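Local coordinates for putative phosphomannomutase (Thermus thermophilus, PDB 1TUO), which probably interconverts phosphorylated sugars as a magnesium-dependent member of the phosphohexose mutase family, with phosphopentomutase activity its likely but unproven assignment, at residues A[33-38]-A[140-146]; A[69-75]-A[145-151]; A[274-279]-A[327-331]; A[294-300]-A[376-381]. All coordinates share one frame; numbering follows the deposited sequence.

Contact 1. Residues A[33-38]-A[140-146]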
loop_
_atom_site.group_PDB
_atom_site.type_symbol
_atom_site.label_atom_id
_atom_site.label_comp_id
_atom_site.label_asym_id
_atom_site.label_seq_id
_atom_site.Cartn_x
_atom_site.Cartn_y
_atom_site.Cartn_z
ATOM N N HIS A 33 -11.762 -0.085 22.978
ATOM C CA HIS A 33 -12.452 -1.187 23.647
ATOM C C HIS A 33 -13.870 -1.398 23.100
ATOM O O HIS A 33 -14.393 -2.504 23.052
ATOM C CB HIS A 33 -12.511 -0.876 25.146
ATOM C CG HIS A 33 -11.230 -1.320 25.808
ATOM N ND1 HIS A 33 -10.831 -2.612 25.853
ATOM C CD2 HIS A 33 -10.238 -0.531 26.412
ATOM C CE1 HIS A 33 -9.633 -2.605 26.464
ATOM N NE2 HIS A 33 -9.250 -1.373 26.811
ATOM N N ARG A 34 -14.527 -0.339 22.636
ATOM C CA ARG A 34 -15.851 -0.488 22.051
ATOM C C ARG A 34 -15.686 -1.234 20.726
ATOM O O ARG A 34 -16.483 -2.114 20.386
ATOM C CB ARG A 34 -16.487 0.881 21.805
ATOM C CG ARG A 34 -16.875 1.617 23.076
ATOM C CD ARG A 34 -17.320 3.044 22.774
ATOM N NE ARG A 34 -18.507 3.102 21.926
ATOM C CZ ARG A 34 -18.943 4.205 21.326
ATOM N NH1 ARG A 34 -18.283 5.349 21.481
ATOM N NH2 ARG A 34 -20.039 4.167 20.575
ATOM N N LEU A 35 -14.635 -0.893 19.987
ATOM C CA LEU A 35 -14.387 -1.553 18.709
ATOM C C LEU A 35 -14.017 -3.019 18.945
ATOM O O LEU A 35 -14.441 -3.900 18.191
ATOM C CB LEU A 35 -13.263 -0.848 17.945
ATOM C CG LEU A 35 -12.912 -1.424 16.567
ATOM C CD1 LEU A 35 -14.160 -1.482 15.690
ATOM C CD2 LEU A 35 -11.845 -0.561 15.914
ATOM N N ALA A 36 -13.240 -3.277 19.994
ATOM C CA ALA A 36 -12.827 -4.643 20.312
ATOM C C ALA A 36 -14.048 -5.508 20.594
ATOM O O ALA A 36 -14.135 -6.644 20.131
ATOM C CB ALA A 36 -11.893 -4.651 21.511
ATOM N N GLU A 37 -14.992 -4.962 21.354
ATOM C CA GLU A 37 -16.214 -5.690 21.685
ATOM C C GLU A 37 -16.995 -6.031 20.420
ATOM O O GLU A 37 -17.500 -7.146 20.270
ATOM C CB GLU A 37 -17.096 -4.849 22.614
ATOM C CG GLU A 37 -18.307 -5.599 23.155
ATOM C CD GLU A 37 -17.945 -6.615 24.225
ATOM O OE1 GLU A 37 -18.788 -7.486 24.526
ATOM O OE2 GLU A 37 -16.826 -6.538 24.780
ATOM N N ALA A 38 -17.100 -5.064 19.513
ATOM C CA ALA A 38 -17.823 -5.258 18.261
ATOM C C ALA A 38 -17.174 -6.354 17.431
ATOM O O ALA A 38 -17.843 -7.247 16.918
ATOM C CB ALA A 38 -17.839 -3.965 17.466
ATOM N N VAL A 140 -20.958 -2.165 17.279
ATOM C CA VAL A 140 -20.266 -1.305 18.238
ATOM C C VAL A 140 -21.233 -0.888 19.343
ATOM O O VAL A 140 -22.254 -0.254 19.078
ATOM C CB VAL A 140 -19.699 -0.038 17.561
ATOM C CG1 VAL A 140 -19.079 0.879 18.612
ATOM C CG2 VAL A 140 -18.643 -0.425 16.530
ATOM N N PRO A 141 -20.923 -1.243 20.598
ATOM C CA PRO A 141 -21.782 -0.896 21.735
ATOM C C PRO A 141 -21.581 0.557 22.146
ATOM O O PRO A 141 -20.553 1.154 21.842
ATOM C CB PRO A 141 -21.316 -1.858 22.813
ATOM C CG PRO A 141 -19.837 -1.912 22.559
ATOM C CD PRO A 141 -19.758 -2.029 21.046
ATOM N N GLU A 142 -22.564 1.120 22.840
ATOM C CA GLU A 142 -22.461 2.505 23.284
ATOM C C GLU A 142 -21.377 2.611 24.337
ATOM O O GLU A 142 -20.665 3.613 24.424
ATOM C CB GLU A 142 -23.792 2.977 23.870
ATOM C CG GLU A 142 -24.892 3.127 22.841
ATOM C CD GLU A 142 -24.541 4.150 21.780
ATOM O OE1 GLU A 142 -24.391 5.340 22.130
ATOM O OE2 GLU A 142 -24.408 3.763 20.599
ATOM N N GLU A 143 -21.247 1.555 25.128
ATOM C CA GLU A 143 -20.267 1.520 26.195
ATOM C C GLU A 143 -19.587 0.158 26.255
ATOM O O GLU A 143 -20.199 -0.870 25.950
ATOM C CB GLU A 143 -20.969 1.824 27.519
ATOM C CG GLU A 143 -20.051 2.031 28.697
ATOM C CD GLU A 143 -21.096 2.717 29.546
ATOM O OE1 GLU A 143 -21.581 3.844 29.444
ATOM O OE2 GLU A 143 -21.596 1.836 30.231
ATOM N N ALA A 144 -18.318 0.159 26.646
ATOM C CA ALA A 144 -17.551 -1.075 26.752
ATOM C C ALA A 144 -16.607 -1.024 27.949
ATOM O O ALA A 144 -16.336 0.042 28.497
ATOM C CB ALA A 144 -16.761 -1.314 25.468
ATOM N N ARG A 145 -16.115 -2.190 28.347
ATOM C CA ARG A 145 -15.201 -2.295 29.471
ATOM C C ARG A 145 -13.802 -2.669 28.994
ATOM O O ARG A 145 -13.612 -3.230 27.924
ATOM C CB ARG A 145 -15.733 -3.370 30.419
ATOM C CG ARG A 145 -17.255 -3.498 30.358
ATOM C CD ARG A 145 -17.741 -4.852 30.890
ATOM N NE ARG A 145 -19.099 -4.736 31.428
ATOM C CZ ARG A 145 -19.591 -5.796 32.096
ATOM N NH1 ARG A 145 -18.674 -6.743 31.997
ATOM N NH2 ARG A 145 -20.771 -6.061 32.665
ATOM N N ALA A 146 -12.792 -2.330 29.791
ATOM C CA ALA A 146 -11.407 -2.624 29.430
ATOM C C ALA A 146 -11.062 -4.057 29.824
ATOM O O ALA A 146 -10.218 -4.298 30.688
ATOM C CB ALA A 146 -10.461 -1.639 30.116
#

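Contact 2. Residues A[69-75]-A[145-151]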
loop_
_atom_site.group_PDB
_atom_site.type_symbol
_atom_site.label_atom_id
_atom_site.label_comp_id
_atom_site.label_asym_id
_atom_site.label_seq_id
_atom_site.Cartn_x
_atom_site.Cartn_y
_atom_site.Cartn_z
ATOM N N SER A 69 -5.694 -6.969 22.018
ATOM C CA SER A 69 -5.388 -8.393 22.136
ATOM C C SER A 69 -5.981 -8.964 23.419
ATOM O O SER A 69 -6.631 -10.015 23.408
ATOM C CB SER A 69 -3.870 -8.611 22.112
ATOM O OG SER A 69 -3.317 -8.184 20.869
ATOM N N GLY A 70 -5.763 -8.262 24.525
ATOM C CA GLY A 70 -6.287 -8.724 25.796
ATOM C C GLY A 70 -7.803 -8.793 25.792
ATOM O O GLY A 70 -8.384 -9.760 26.286
ATOM N N HIS A 71 -8.448 -7.769 25.239
ATOM C CA HIS A 71 -9.905 -7.737 25.190
ATOM C C HIS A 71 -10.473 -8.913 24.388
ATOM O O HIS A 71 -11.405 -9.599 24.839
ATOM C CB HIS A 71 -10.384 -6.409 24.586
ATOM C CG HIS A 71 -11.845 -6.142 24.790
ATOM N ND1 HIS A 71 -12.315 -4.992 25.389
ATOM C CD2 HIS A 71 -12.938 -6.874 24.472
ATOM C CE1 HIS A 71 -13.635 -5.028 25.433
ATOM N NE2 HIS A 71 -14.040 -6.160 24.881
ATOM N N LEU A 72 -9.917 -9.154 23.201
ATOM C CA LEU A 72 -10.400 -10.249 22.371
ATOM C C LEU A 72 -10.175 -11.583 23.079
ATOM O O LEU A 72 -11.037 -12.457 23.050
ATOM C CB LEU A 72 -9.697 -10.237 21.009
ATOM C CG LEU A 72 -10.018 -9.022 20.129
ATOM C CD1 LEU A 72 -9.208 -9.104 18.833
ATOM C CD2 LEU A 72 -11.522 -8.976 19.828
ATOM N N ALA A 73 -9.022 -11.729 23.724
ATOM C CA ALA A 73 -8.701 -12.958 24.447
ATOM C C ALA A 73 -9.695 -13.172 25.591
ATOM O O ALA A 73 -10.113 -14.301 25.864
ATOM C CB ALA A 73 -7.269 -12.888 24.990
ATOM N N GLY A 74 -10.068 -12.083 26.256
ATOM C CA GLY A 74 -11.019 -12.169 27.352
ATOM C C GLY A 74 -12.415 -12.555 26.886
ATOM O O GLY A 74 -13.235 -13.020 27.681
ATOM N N MET A 75 -12.691 -12.362 25.597
ATOM C CA MET A 75 -13.997 -12.704 25.042
ATOM C C MET A 75 -14.061 -14.154 24.571
ATOM O O MET A 75 -15.133 -14.647 24.241
ATOM C CB MET A 75 -14.341 -11.778 23.873
ATOM C CG MET A 75 -14.632 -10.348 24.291
ATOM S SD MET A 75 -15.038 -9.313 22.882
ATOM C CE MET A 75 -16.684 -9.946 22.449
ATOM N N ARG A 145 -16.115 -2.190 28.347
ATOM C CA ARG A 145 -15.201 -2.295 29.471
ATOM C C ARG A 145 -13.802 -2.669 28.994
ATOM O O ARG A 145 -13.612 -3.230 27.924
ATOM C CB ARG A 145 -15.733 -3.370 30.419
ATOM C CG ARG A 145 -17.255 -3.498 30.358
ATOM C CD ARG A 145 -17.741 -4.852 30.890
ATOM N NE ARG A 145 -19.099 -4.736 31.428
ATOM C CZ ARG A 145 -19.591 -5.796 32.096
ATOM N NH1 ARG A 145 -18.674 -6.743 31.997
ATOM N NH2 ARG A 145 -20.771 -6.061 32.665
ATOM N N ALA A 146 -12.792 -2.330 29.791
ATOM C CA ALA A 146 -11.407 -2.624 29.430
ATOM C C ALA A 146 -11.062 -4.057 29.824
ATOM O O ALA A 146 -10.218 -4.298 30.688
ATOM C CB ALA A 146 -10.461 -1.639 30.116
ATOM N N LEU A 147 -11.730 -5.001 29.170
ATOM C CA LEU A 147 -11.544 -6.424 29.417
ATOM C C LEU A 147 -10.127 -6.894 29.088
ATOM O O LEU A 147 -9.530 -6.452 28.108
ATOM C CB LEU A 147 -12.560 -7.212 28.589
ATOM C CG LEU A 147 -12.613 -8.731 28.750
ATOM C CD1 LEU A 147 -12.898 -9.097 30.203
ATOM C CD2 LEU A 147 -13.694 -9.281 27.828
ATOM N N GLU A 148 -9.600 -7.795 29.913
ATOM C CA GLU A 148 -8.256 -8.335 29.725
ATOM C C GLU A 148 -8.292 -9.842 29.485
ATOM O O GLU A 148 -9.319 -10.484 29.683
ATOM C CB GLU A 148 -7.390 -8.033 30.953
ATOM C CG GLU A 148 -7.177 -6.550 31.216
ATOM C CD GLU A 148 -6.433 -6.287 32.513
ATOM O OE1 GLU A 148 -5.313 -6.816 32.678
ATOM O OE2 GLU A 148 -6.968 -5.549 33.368
ATOM N N GLY A 149 -7.163 -10.402 29.062
ATOM C CA GLY A 149 -7.095 -11.829 28.802
ATOM C C GLY A 149 -5.704 -12.237 28.364
ATOM O O GLY A 149 -4.942 -11.410 27.869
ATOM N N ALA A 150 -5.367 -13.511 28.539
ATOM C CA ALA A 150 -4.046 -14.003 28.158
ATOM C C ALA A 150 -3.924 -14.280 26.659
ATOM O O ALA A 150 -4.847 -14.801 26.034
ATOM C CB ALA A 150 -3.719 -15.267 28.944
ATOM N N TYR A 151 -2.774 -13.925 26.092
ATOM C CA TYR A 151 -2.506 -14.144 24.675
ATOM C C TYR A 151 -1.014 -14.340 24.465
ATOM O O TYR A 151 -0.209 -14.011 25.337
ATOM C CB TYR A 151 -3.011 -12.956 23.843
ATOM C CG TYR A 151 -2.471 -11.613 24.285
ATOM C CD1 TYR A 151 -1.239 -11.148 23.826
ATOM C CD2 TYR A 151 -3.188 -10.816 25.175
ATOM C CE1 TYR A 151 -0.734 -9.921 24.242
ATOM C CE2 TYR A 151 -2.693 -9.586 25.599
ATOM C CZ TYR A 151 -1.467 -9.144 25.129
ATOM O OH TYR A 151 -0.979 -7.926 25.543
#

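Contact 3. Residues A[274-279]-A[327-331]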
loop_
_atom_site.group_PDB
_atom_site.type_symbol
_atom_site.label_atom_id
_atom_site.label_comp_id
_atom_site.label_asym_id
_atom_site.label_seq_id
_atom_site.Cartn_x
_atom_site.Cartn_y
_atom_site.Cartn_z
ATOM N N LEU A 274 6.586 -2.976 -13.330
ATOM C CA LEU A 274 6.469 -4.315 -12.757
ATOM C C LEU A 274 5.469 -5.165 -13.533
ATOM O O LEU A 274 5.620 -6.382 -13.628
ATOM C CB LEU A 274 6.074 -4.240 -11.273
ATOM C CG LEU A 274 7.191 -3.752 -10.340
ATOM C CD1 LEU A 274 6.707 -3.808 -8.892
ATOM C CD2 LEU A 274 8.446 -4.618 -10.512
ATOM N N ALA A 275 4.445 -4.537 -14.103
ATOM C CA ALA A 275 3.475 -5.300 -14.878
ATOM C C ALA A 275 4.190 -5.861 -16.104
ATOM O O ALA A 275 4.005 -7.021 -16.467
ATOM C CB ALA A 275 2.307 -4.415 -15.315
ATOM N N LEU A 276 5.020 -5.033 -16.728
ATOM C CA LEU A 276 5.755 -5.454 -17.916
ATOM C C LEU A 276 6.725 -6.577 -17.579
ATOM O O LEU A 276 6.789 -7.581 -18.278
ATOM C CB LEU A 276 6.539 -4.282 -18.508
ATOM C CG LEU A 276 7.408 -4.602 -19.729
ATOM C CD1 LEU A 276 6.531 -5.108 -20.866
ATOM C CD2 LEU A 276 8.151 -3.345 -20.163
ATOM N N TYR A 277 7.480 -6.392 -16.505
ATOM C CA TYR A 277 8.450 -7.389 -16.073
ATOM C C TYR A 277 7.791 -8.734 -15.775
ATOM O O TYR A 277 8.248 -9.774 -16.254
ATOM C CB TYR A 277 9.194 -6.889 -14.831
ATOM C CG TYR A 277 10.176 -7.899 -14.277
ATOM C CD1 TYR A 277 9.981 -8.477 -13.023
ATOM C CD2 TYR A 277 11.284 -8.296 -15.021
ATOM C CE1 TYR A 277 10.869 -9.431 -12.526
ATOM C CE2 TYR A 277 12.177 -9.249 -14.534
ATOM C CZ TYR A 277 11.963 -9.812 -13.290
ATOM O OH TYR A 277 12.834 -10.771 -12.816
ATOM N N ARG A 278 6.711 -8.717 -15.000
ATOM C CA ARG A 278 6.028 -9.957 -14.652
ATOM C C ARG A 278 5.408 -10.616 -15.879
ATOM O O ARG A 278 5.429 -11.841 -16.010
ATOM C CB ARG A 278 4.961 -9.694 -13.580
ATOM C CG ARG A 278 5.555 -9.458 -12.194
ATOM C CD ARG A 278 4.540 -8.859 -11.215
ATOM N NE ARG A 278 3.482 -9.781 -10.793
ATOM C CZ ARG A 278 3.650 -10.808 -9.959
ATOM N NH1 ARG A 278 4.843 -11.072 -9.446
ATOM N NH2 ARG A 278 2.609 -11.560 -9.612
ATOM N N PHE A 279 4.865 -9.806 -16.783
ATOM C CA PHE A 279 4.271 -10.352 -17.992
ATOM C C PHE A 279 5.343 -11.049 -18.822
ATOM O O PHE A 279 5.125 -12.148 -19.344
ATOM C CB PHE A 279 3.641 -9.251 -18.840
ATOM C CG PHE A 279 3.171 -9.728 -20.180
ATOM C CD1 PHE A 279 1.940 -10.351 -20.317
ATOM C CD2 PHE A 279 3.983 -9.592 -21.300
ATOM C CE1 PHE A 279 1.522 -10.835 -21.555
ATOM C CE2 PHE A 279 3.575 -10.074 -22.539
ATOM C CZ PHE A 279 2.341 -10.697 -22.662
ATOM N N CYS A 327 -5.666 -13.227 -11.923
ATOM C CA CYS A 327 -4.916 -11.969 -11.996
ATOM C C CYS A 327 -3.419 -12.202 -11.764
ATOM O O CYS A 327 -3.032 -13.220 -11.183
ATOM C CB CYS A 327 -5.420 -10.989 -10.929
ATOM S SG CYS A 327 -7.197 -10.665 -10.902
ATOM N N PHE A 328 -2.575 -11.273 -12.215
ATOM C CA PHE A 328 -1.138 -11.413 -11.976
ATOM C C PHE A 328 -0.543 -10.184 -11.291
ATOM O O PHE A 328 0.616 -10.183 -10.890
ATOM C CB PHE A 328 -0.361 -11.756 -13.266
ATOM C CG PHE A 328 -0.217 -10.617 -14.240
ATOM C CD1 PHE A 328 -1.237 -10.306 -15.132
ATOM C CD2 PHE A 328 0.964 -9.879 -14.292
ATOM C CE1 PHE A 328 -1.082 -9.275 -16.069
ATOM C CE2 PHE A 328 1.130 -8.853 -15.215
ATOM C CZ PHE A 328 0.109 -8.549 -16.107
ATOM N N ILE A 329 -1.351 -9.140 -11.144
ATOM C CA ILE A 329 -0.894 -7.931 -10.464
ATOM C C ILE A 329 -2.078 -7.000 -10.231
ATOM O O ILE A 329 -3.047 -7.019 -10.986
ATOM C CB ILE A 329 0.199 -7.198 -11.288
ATOM C CG1 ILE A 329 0.948 -6.205 -10.393
ATOM C CG2 ILE A 329 -0.430 -6.473 -12.471
ATOM C CD1 ILE A 329 2.179 -5.590 -11.064
ATOM N N GLY A 330 -2.012 -6.205 -9.168
ATOM C CA GLY A 330 -3.090 -5.271 -8.875
ATOM C C GLY A 330 -2.482 -4.020 -8.278
ATOM O O GLY A 330 -1.621 -4.109 -7.409
ATOM N N GLY A 331 -2.913 -2.847 -8.720
ATOM C CA GLY A 331 -2.300 -1.658 -8.159
ATOM C C GLY A 331 -3.163 -0.425 -8.055
ATOM O O GLY A 331 -4.210 -0.307 -8.695
#

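Contact 4. Residues A[294-300]-A[376-381]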
loop_
_atom_site.group_PDB
_atom_site.type_symbol
_atom_site.label_atom_id
_atom_site.label_comp_id
_atom_site.label_asym_id
_atom_site.label_seq_id
_atom_site.Cartn_x
_atom_site.Cartn_y
_atom_site.Cartn_z
ATOM N N THR A 294 -2.722 5.220 -14.153
ATOM C CA THR A 294 -2.320 5.576 -15.512
ATOM C C THR A 294 -2.951 4.708 -16.590
ATOM O O THR A 294 -3.089 3.496 -16.413
ATOM C CB THR A 294 -0.793 5.460 -15.681
ATOM O OG1 THR A 294 -0.443 5.703 -17.050
ATOM C CG2 THR A 294 -0.320 4.057 -15.292
ATOM N N TRP A 295 -3.317 5.319 -17.713
ATOM C CA TRP A 295 -3.892 4.541 -18.797
ATOM C C TRP A 295 -2.802 3.824 -19.584
ATOM O O TRP A 295 -3.092 3.143 -20.566
ATOM C CB TRP A 295 -4.729 5.415 -19.738
ATOM C CG TRP A 295 -4.070 6.669 -20.198
ATOM C CD1 TRP A 295 -2.737 6.968 -20.165
ATOM C CD2 TRP A 295 -4.722 7.797 -20.786
ATOM N NE1 TRP A 295 -2.519 8.221 -20.698
ATOM C CE2 TRP A 295 -3.723 8.749 -21.089
ATOM C CE3 TRP A 295 -6.057 8.096 -21.091
ATOM C CZ2 TRP A 295 -4.017 9.979 -21.679
ATOM C CZ3 TRP A 295 -6.349 9.318 -21.678
ATOM C CH2 TRP A 295 -5.333 10.244 -21.966
ATOM N N LEU A 296 -1.547 3.983 -19.170
ATOM C CA LEU A 296 -0.468 3.290 -19.861
ATOM C C LEU A 296 -0.618 1.801 -19.566
ATOM O O LEU A 296 -0.196 0.960 -20.353
ATOM C CB LEU A 296 0.910 3.778 -19.394
ATOM C CG LEU A 296 1.635 4.786 -20.297
ATOM C CD1 LEU A 296 0.969 6.153 -20.187
ATOM C CD2 LEU A 296 3.103 4.884 -19.888
ATOM N N LEU A 297 -1.218 1.465 -18.426
ATOM C CA LEU A 297 -1.393 0.050 -18.103
ATOM C C LEU A 297 -2.388 -0.562 -19.088
ATOM O O LEU A 297 -2.165 -1.661 -19.610
ATOM C CB LEU A 297 -1.894 -0.135 -16.667
ATOM C CG LEU A 297 -2.043 -1.592 -16.211
ATOM C CD1 LEU A 297 -0.721 -2.334 -16.388
ATOM C CD2 LEU A 297 -2.479 -1.621 -14.756
ATOM N N ASP A 298 -3.485 0.151 -19.347
ATOM C CA ASP A 298 -4.499 -0.326 -20.290
ATOM C C ASP A 298 -3.854 -0.525 -21.659
ATOM O O ASP A 298 -4.067 -1.547 -22.315
ATOM C CB ASP A 298 -5.638 0.692 -20.441
ATOM C CG ASP A 298 -6.245 1.098 -19.115
ATOM O OD1 ASP A 298 -7.471 0.933 -18.951
ATOM O OD2 ASP A 298 -5.499 1.589 -18.243
ATOM N N ARG A 299 -3.066 0.461 -22.084
ATOM C CA ARG A 299 -2.390 0.399 -23.380
ATOM C C ARG A 299 -1.398 -0.759 -23.429
ATOM O O ARG A 299 -1.317 -1.471 -24.432
ATOM C CB ARG A 299 -1.669 1.728 -23.674
ATOM C CG ARG A 299 -0.858 1.754 -24.982
ATOM C CD ARG A 299 -1.718 1.466 -26.212
ATOM N NE ARG A 299 -2.612 2.571 -26.558
ATOM C CZ ARG A 299 -2.232 3.688 -27.173
ATOM N NH1 ARG A 299 -0.962 3.868 -27.522
ATOM N NH2 ARG A 299 -3.129 4.630 -27.447
ATOM N N LEU A 300 -0.649 -0.961 -22.347
ATOM C CA LEU A 300 0.321 -2.052 -22.318
ATOM C C LEU A 300 -0.416 -3.377 -22.508
ATOM O O LEU A 300 0.036 -4.257 -23.246
ATOM C CB LEU A 300 1.080 -2.061 -20.986
ATOM C CG LEU A 300 2.292 -2.990 -20.882
ATOM C CD1 LEU A 300 3.388 -2.521 -21.840
ATOM C CD2 LEU A 300 2.817 -2.994 -19.450
ATOM N N LEU A 376 6.867 0.586 -25.806
ATOM C CA LEU A 376 5.881 -0.447 -26.102
ATOM C C LEU A 376 4.439 0.065 -26.128
ATOM O O LEU A 376 3.593 -0.498 -26.821
ATOM C CB LEU A 376 6.003 -1.591 -25.088
ATOM C CG LEU A 376 7.330 -2.357 -25.098
ATOM C CD1 LEU A 376 7.350 -3.378 -23.957
ATOM C CD2 LEU A 376 7.510 -3.058 -26.453
ATOM N N THR A 377 4.152 1.116 -25.363
ATOM C CA THR A 377 2.796 1.671 -25.328
ATOM C C THR A 377 2.626 2.792 -26.341
ATOM O O THR A 377 1.509 3.083 -26.768
ATOM C CB THR A 377 2.434 2.259 -23.942
ATOM O OG1 THR A 377 3.383 3.271 -23.586
ATOM C CG2 THR A 377 2.425 1.174 -22.880
ATOM N N GLY A 378 3.736 3.423 -26.709
ATOM C CA GLY A 378 3.687 4.520 -27.657
ATOM C C GLY A 378 3.186 5.787 -26.989
ATOM O O GLY A 378 2.772 6.734 -27.656
ATOM N N LEU A 379 3.223 5.800 -25.661
ATOM C CA LEU A 379 2.751 6.946 -24.891
ATOM C C LEU A 379 3.809 7.481 -23.936
ATOM O O LEU A 379 4.682 6.738 -23.482
ATOM C CB LEU A 379 1.521 6.548 -24.073
ATOM C CG LEU A 379 0.294 6.026 -24.826
ATOM C CD1 LEU A 379 -0.723 5.489 -23.824
ATOM C CD2 LEU A 379 -0.309 7.147 -25.664
ATOM N N THR A 380 3.727 8.777 -23.642
ATOM C CA THR A 380 4.637 9.418 -22.702
ATOM C C THR A 380 3.793 9.674 -21.454
ATOM O O THR A 380 2.593 9.924 -21.557
ATOM C CB THR A 380 5.178 10.757 -23.250
ATOM O OG1 THR A 380 5.983 10.505 -24.411
ATOM C CG2 THR A 380 6.017 11.461 -22.197
ATOM N N HIS A 381 4.419 9.616 -20.284
ATOM C CA HIS A 381 3.708 9.788 -19.025
ATOM C C HIS A 381 4.161 10.944 -18.149
ATOM O O HIS A 381 5.355 11.166 -17.956
ATOM C CB HIS A 381 3.813 8.495 -18.204
ATOM C CG HIS A 381 3.341 8.633 -16.789
ATOM N ND1 HIS A 381 2.015 8.526 -16.429
ATOM C CD2 HIS A 381 4.020 8.895 -15.646
ATOM C CE1 HIS A 381 1.897 8.714 -15.127
ATOM N NE2 HIS A 381 3.100 8.941 -14.627
#

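Contact 1. Residues A[33-38]-A[140-146]
His33, Arg34 and Ala38 receive an irregular loop, residues 140-146, along one flank of helix 29-45, a partly buried helix-to-loop contact at the periphery of the chain. Arg34 donates both hydrogen bonds between the segments. NE donates to Pro141 O at 2.8 Å with 155° at the hydrogen, the oxygen lying near the guanidinium plane and the nitrogen in the carbonyl plane; NH2 adds a weak bond to the same oxygen. A bend at chi3 (62°) swings the group round to meet it. Glu142 O lies over one guanidinium face, toward its rim, too poorly angled for a bond from NE, while NH1 bonds Ala10 O. In the alpha/beta/alpha domain I of the phosphohexose mutases, the chain here returns from helix 130-138 toward strand 152-154, clothing an earlier helix. A leucine in place of Arg34 has no side-chain N-H, and Pro141 O and Ala10 O would probably be left without this donor and the loop freer to shift. Small groups fill in: Ala144 CB nestles 3.6 Å from Arg34 CA, and Ala38 CB meets Val140 CG2 at 3.7 Å. At the other end, Ala146 CA stands over the His33 ring in a CH-pi contact, 3.5 Å from its centroid, while His33 ND1 bonds His71.

Contact 2. Residues A[69-75]-A[145-151]
Leu147 O lies against the backbone of His71, taking a CA-H...O contact from His71 CA at 3.2 Å; its approach to His71 N is too poorly angled for a hydrogen bond. A second such contact joins Gly74 CA to Glu148 O at 3.3 Å, one helical turn on. These are weak links, and the fit depends more on shape. Leu147 CB stands over the centre of the His71 ring, 3.9 Å from the centroid, in a CH-pi contact. With CG of Leu147 anti to the backbone N (chi1 -176°), CD2 reaches forward to Gly74 C at 3.6 Å and Met75 CG at 3.8 Å. Gly74 and Gly149 come close at their backbones, and a CB on either would clash with the opposite segment. Farther along, Ser69 CB sits squarely over the Tyr151 ring, 3.7 Å from its centroid, while Ala73 CB touches Ala150 O. Arg145 O lies 3.1 Å from His71 CE1, while the ring nitrogens bond to His33 and Glu37 on helix 29-45. The arrangement belongs to the alpha/beta/alpha layering of domain I: the loop crosses outside helix 61-75 just before strand 152-154 joins the sheet in parallel with strand 78-82.

Contact 3. Residues A[274-279]-A[327-331]
Arg278 and Phe328 face each other across the contact with their flat groups used in different ways. The guanidinium comes side-on to Phe328 O, and two of its nitrogens grip that single oxygen: NH2 at 2.7 Å and NE at 2.9 Å, both with the oxygen within a few degrees of the guanidinium plane. NE approaches nearly along the C=O axis, whereas NH2 is tilted 21° from the carbonyl plane. Turns at chi3 (71°) and chi4 together bring the NE and NH2 side of the arginine round to the oxygen, and a salt bridge from NH2 to Glu341 helps fix its rotation. The Phe328 ring, by contrast, turns its edge to the helix. Its CE2 lies 3.6 Å from Ala275 O, and Arg278 CB also meets the rim near the ring plane, while Ile329 CG2 of the next residue lies over one face, toward the rim. Ile329 extends its chain toward the helix, CG1 anti to the backbone N, and its CD1 ends there 3.9 Å from Ala275 N, with Leu274 CB and Arg278 CD beside it. A methionine in place of Arg278 lacks both N-H donors; the buried Phe328 O would probably be left without partners from this helix and Glu341 without its charged mate. The oxygen belongs to the residue where the strand turns a corner. Beyond it, strand 329-331 runs antiparallel to helix 274-279 (177°), their axes 9.8 Å apart, as in a helix layer laid on an alpha/beta sheet. Strand 327-331 lies between strands 286-290 and 337-339, and helix 267-280 is flanked by helices 296-304 and 348-362.

Contact 4. Residues A[294-300]-A[376-381]
The Arg299 guanidinium has Leu379 over one face, CD1 standing 4.0 Å above the plane near its centre, and Thr377 O at its edge. NH1 donates to that oxygen at 2.7 Å; the acceptor is tilted 17° from the guanidinium plane and the angle at the hydrogen is 137°. Bends at both chi2 (59°) and chi3 fold the arginine back over Thr377, whose CB touches Arg299 CG at 3.5 Å. Deeper in, Thr377 CG2 points into the first turn of helix 296-304, 3.6 Å from Leu296 O. The Leu296 and Leu379 side chains lie alongside one another, running opposite ways, Leu296 CD1 meeting Leu379 CB at 3.9 Å, and Leu296 CD2 goes on to His381 CB. Each segment is also braced internally: Thr294 OG1 accepts from Leu296 N at 2.9 Å, a cap on the helix, while Thr377 OG1 accepts from Leu379 N in an ST turn round Gly378, which has positive phi. Glu444 takes hydrogen bonds with both Thr294 OG1 and His381 ND1, bridging the segments from strand 440-445. The contact lies where the chain leaves helix 366-377 for the first strand of the C-terminal domain. A cationic side chain bonded to a carbonyl at that helix's C-terminal end probably gains from the negative end of the helix dipole, which would add a modest electrostatic term to the apolar fit between domain III and the C-terminal domain.

How the contacts relate
The four contacts fall into two pairs on opposite sides of the chain's centre. Contacts 1 and 2 share Arg145 and Ala146: one loop drapes over two neighbouring helices of domain I, and those helices also meet each other through a histidine-centred polar cluster. Contacts 3 and 4 meet through leucine and alanine packing, Leu276 against Leu376 and Ala275 against Leu297. Contact 3 is the buried one; the other three are partly buried. Arginine donors to backbone carbonyls recur in contacts 1, 3 and 4, serving in turn a loop, a strand corner and a helix end, whereas contact 2 relies on CH-pi and close glycine backbones.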